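Local coordinates for protein aminotransferase TlmJ (Streptoalloteichus hindustanus, PDB 5UID) that probably transfers amino groups with the help of pyridoxal 5'-phosphate, as a DegT/DnrJ/EryC1-family aminotransferase, at residues A[77-82]-A[98-103]. Numbering follows the deposited sequence.
Sequences GDEVVL and GARPVF
Val80 O receives a hydrogen bond from Val102 N at 2.8 Å, nearly straight (174° at the hydrogen), and the CA-H of Pro101 makes a second, softer approach to the same atom. The pairing shows how one parallel strand locks onto another when a proline sits in the ladder. Arg100 N gives to Asp78 O, Val80 N to Arg100 O, and Leu82 N to Val102 O at 3.2 Å, so segment 77-82 bonds to Arg100 and Val102, the residues on either side of Pro101, whose missing N-H costs this pairing nothing. Val81 CA, 3.2 Å from Val102 O, makes a CA-H...O contact with it. Strands 79-83 and 100-104, with helix 88-95 between them in sequence, form a beta-alpha-beta crossover at one side of the large mixed sheet of this aminotransferase fold; Gly98 ends the helix in a Schellman motif. Strand 126-132 flanks 79-83 on its other edge, while 100-104 is outermost within the chain. On the face shared by Glu79, Arg100 and Val102, the acid and the arginine run side by side. An extended Arg100 chain, its CG anti to the backbone N (chi1 175°), carries NH1 to within 2.9 Å of Glu79 OE2. The carboxylate meets the guanidinium at its edge with the two planes 43° apart, and the salt bridge is bent, its hydrogen bond weak. Beneath the charged end, Val102 CG2 packs against Glu79 CB at 3.6 Å. With an alanine in place of Glu79, Arg100 NH1 would probably lose this carboxylate partner, and Val102 CG2 would keep its contact with CB but lose the cover of CG and CD. The helix-facing side is apolar: Leu82 CD2 lies obliquely against the Phe103 ring, 3.7 Å from CD1, and also reaches Pro101 CB, while Ile94 of helix 88-95 touches Val80, Leu82, Ala99 and Pro101.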
loop_
_atom_site.group_PDB
_atom_site.type_symbol
_atom_site.label_atom_id
_atom_site.label_comp_id
_atom_site.label_asym_id
_atom_site.label_seq_id
_atom_site.Cartn_x
_atom_site.Cartn_y
_atom_site.Cartn_z
ATOM N N GLY A 77 6.871 -2.284 26.682
ATOM C CA GLY A 77 6.388 -2.930 27.880
ATOM C C GLY A 77 5.184 -3.825 27.676
ATOM O O GLY A 77 4.848 -4.601 28.581
ATOM N N ASP A 78 4.525 -3.742 26.525
ATOM C CA ASP A 78 3.382 -4.587 26.225
ATOM C C ASP A 78 3.833 -5.871 25.537
ATOM O O ASP A 78 4.931 -5.961 24.983
ATOM C CB ASP A 78 2.378 -3.848 25.337
ATOM C CG ASP A 78 1.814 -2.602 25.997
ATOM O OD1 ASP A 78 1.954 -2.459 27.229
ATOM O OD2 ASP A 78 1.216 -1.770 25.282
ATOM N N GLU A 79 2.959 -6.875 25.579
ATOM C CA GLU A 79 3.196 -8.154 24.928
ATOM C C GLU A 79 1.967 -8.547 24.123
ATOM O O GLU A 79 0.835 -8.264 24.527
ATOM C CB GLU A 79 3.525 -9.248 25.949
ATOM C CG GLU A 79 4.840 -9.040 26.675
ATOM C CD GLU A 79 5.117 -10.125 27.695
ATOM O OE1 GLU A 79 4.153 -10.781 28.144
ATOM O OE2 GLU A 79 6.299 -10.324 28.044
ATOM N N VAL A 80 2.195 -9.191 22.981
ATOM C CA VAL A 80 1.121 -9.702 22.139
ATOM C C VAL A 80 1.402 -11.167 21.848
ATOM O O VAL A 80 2.482 -11.511 21.355
ATOM C CB VAL A 80 0.979 -8.905 20.829
ATOM C CG1 VAL A 80 -0.146 -9.485 19.981
ATOM C CG2 VAL A 80 0.721 -7.433 21.126
ATOM N N VAL A 81 0.436 -12.024 22.158
ATOM C CA VAL A 81 0.572 -13.459 21.945
ATOM C C VAL A 81 0.089 -13.801 20.543
ATOM O O VAL A 81 -0.962 -13.323 20.100
ATOM C CB VAL A 81 -0.209 -14.251 23.006
ATOM C CG1 VAL A 81 -0.080 -15.741 22.752
ATOM C CG2 VAL A 81 0.287 -13.901 24.404
ATOM N N LEU A 82 0.864 -14.622 19.841
ATOM C CA LEU A 82 0.515 -15.122 18.521
ATOM C C LEU A 82 1.244 -16.441 18.327
ATOM O O LEU A 82 2.328 -16.632 18.890
ATOM C CB LEU A 82 0.888 -14.128 17.407
ATOM C CG LEU A 82 2.352 -13.870 17.036
ATOM C CD1 LEU A 82 2.422 -13.029 15.763
ATOM C CD2 LEU A 82 3.130 -13.191 18.165
ATOM N N GLY A 98 7.268 -1.212 19.393
ATOM C CA GLY A 98 8.006 -1.360 20.628
ATOM C C GLY A 98 7.517 -2.472 21.529
ATOM O O GLY A 98 8.093 -2.670 22.605
ATOM N N ALA A 99 6.478 -3.199 21.130
ATOM C CA ALA A 99 5.946 -4.299 21.918
ATOM C C ALA A 99 6.705 -5.588 21.624
ATOM O O ALA A 99 7.402 -5.714 20.614
ATOM C CB ALA A 99 4.455 -4.493 21.638
ATOM N N ARG A 100 6.550 -6.558 22.526
ATOM C CA ARG A 100 7.268 -7.819 22.424
ATOM C C ARG A 100 6.338 -8.907 21.916
ATOM O O ARG A 100 5.359 -9.241 22.602
ATOM C CB ARG A 100 7.846 -8.212 23.779
ATOM C CG ARG A 100 8.516 -9.573 23.803
ATOM C CD ARG A 100 9.234 -9.803 25.127
ATOM N NE ARG A 100 9.838 -11.129 25.202
ATOM C CZ ARG A 100 9.311 -12.155 25.864
ATOM N NH1 ARG A 100 8.166 -12.008 26.518
ATOM N NH2 ARG A 100 9.930 -13.327 25.875
ATOM N N PRO A 101 6.587 -9.478 20.736
ATOM C CA PRO A 101 5.780 -10.619 20.276
ATOM C C PRO A 101 6.105 -11.856 21.102
ATOM O O PRO A 101 7.260 -12.282 21.172
ATOM C CB PRO A 101 6.203 -10.791 18.810
ATOM C CG PRO A 101 6.976 -9.546 18.457
ATOM C CD PRO A 101 7.583 -9.066 19.736
ATOM N N VAL A 102 5.082 -12.431 21.725
ATOM C CA VAL A 102 5.232 -13.605 22.579
ATOM C C VAL A 102 4.625 -14.789 21.840
ATOM O O VAL A 102 3.398 -14.905 21.734
ATOM C CB VAL A 102 4.575 -13.402 23.949
ATOM C CG1 VAL A 102 4.702 -14.666 24.789
ATOM C CG2 VAL A 102 5.207 -12.217 24.664
ATOM N N PHE A 103 5.479 -15.674 21.333
ATOM C CA PHE A 103 5.021 -16.761 20.481
ATOM C C PHE A 103 4.513 -17.937 21.307
ATOM O O PHE A 103 5.113 -18.315 22.318
ATOM C CB PHE A 103 6.145 -17.218 19.552
ATOM C CG PHE A 103 6.615 -16.151 18.604
ATOM C CD1 PHE A 103 5.790 -15.699 17.589
ATOM C CD2 PHE A 103 7.881 -15.602 18.729
ATOM C CE1 PHE A 103 6.216 -14.714 16.716
ATOM C CE2 PHE A 103 8.317 -14.619 17.858
ATOM C CZ PHE A 103 7.482 -14.174 16.852
#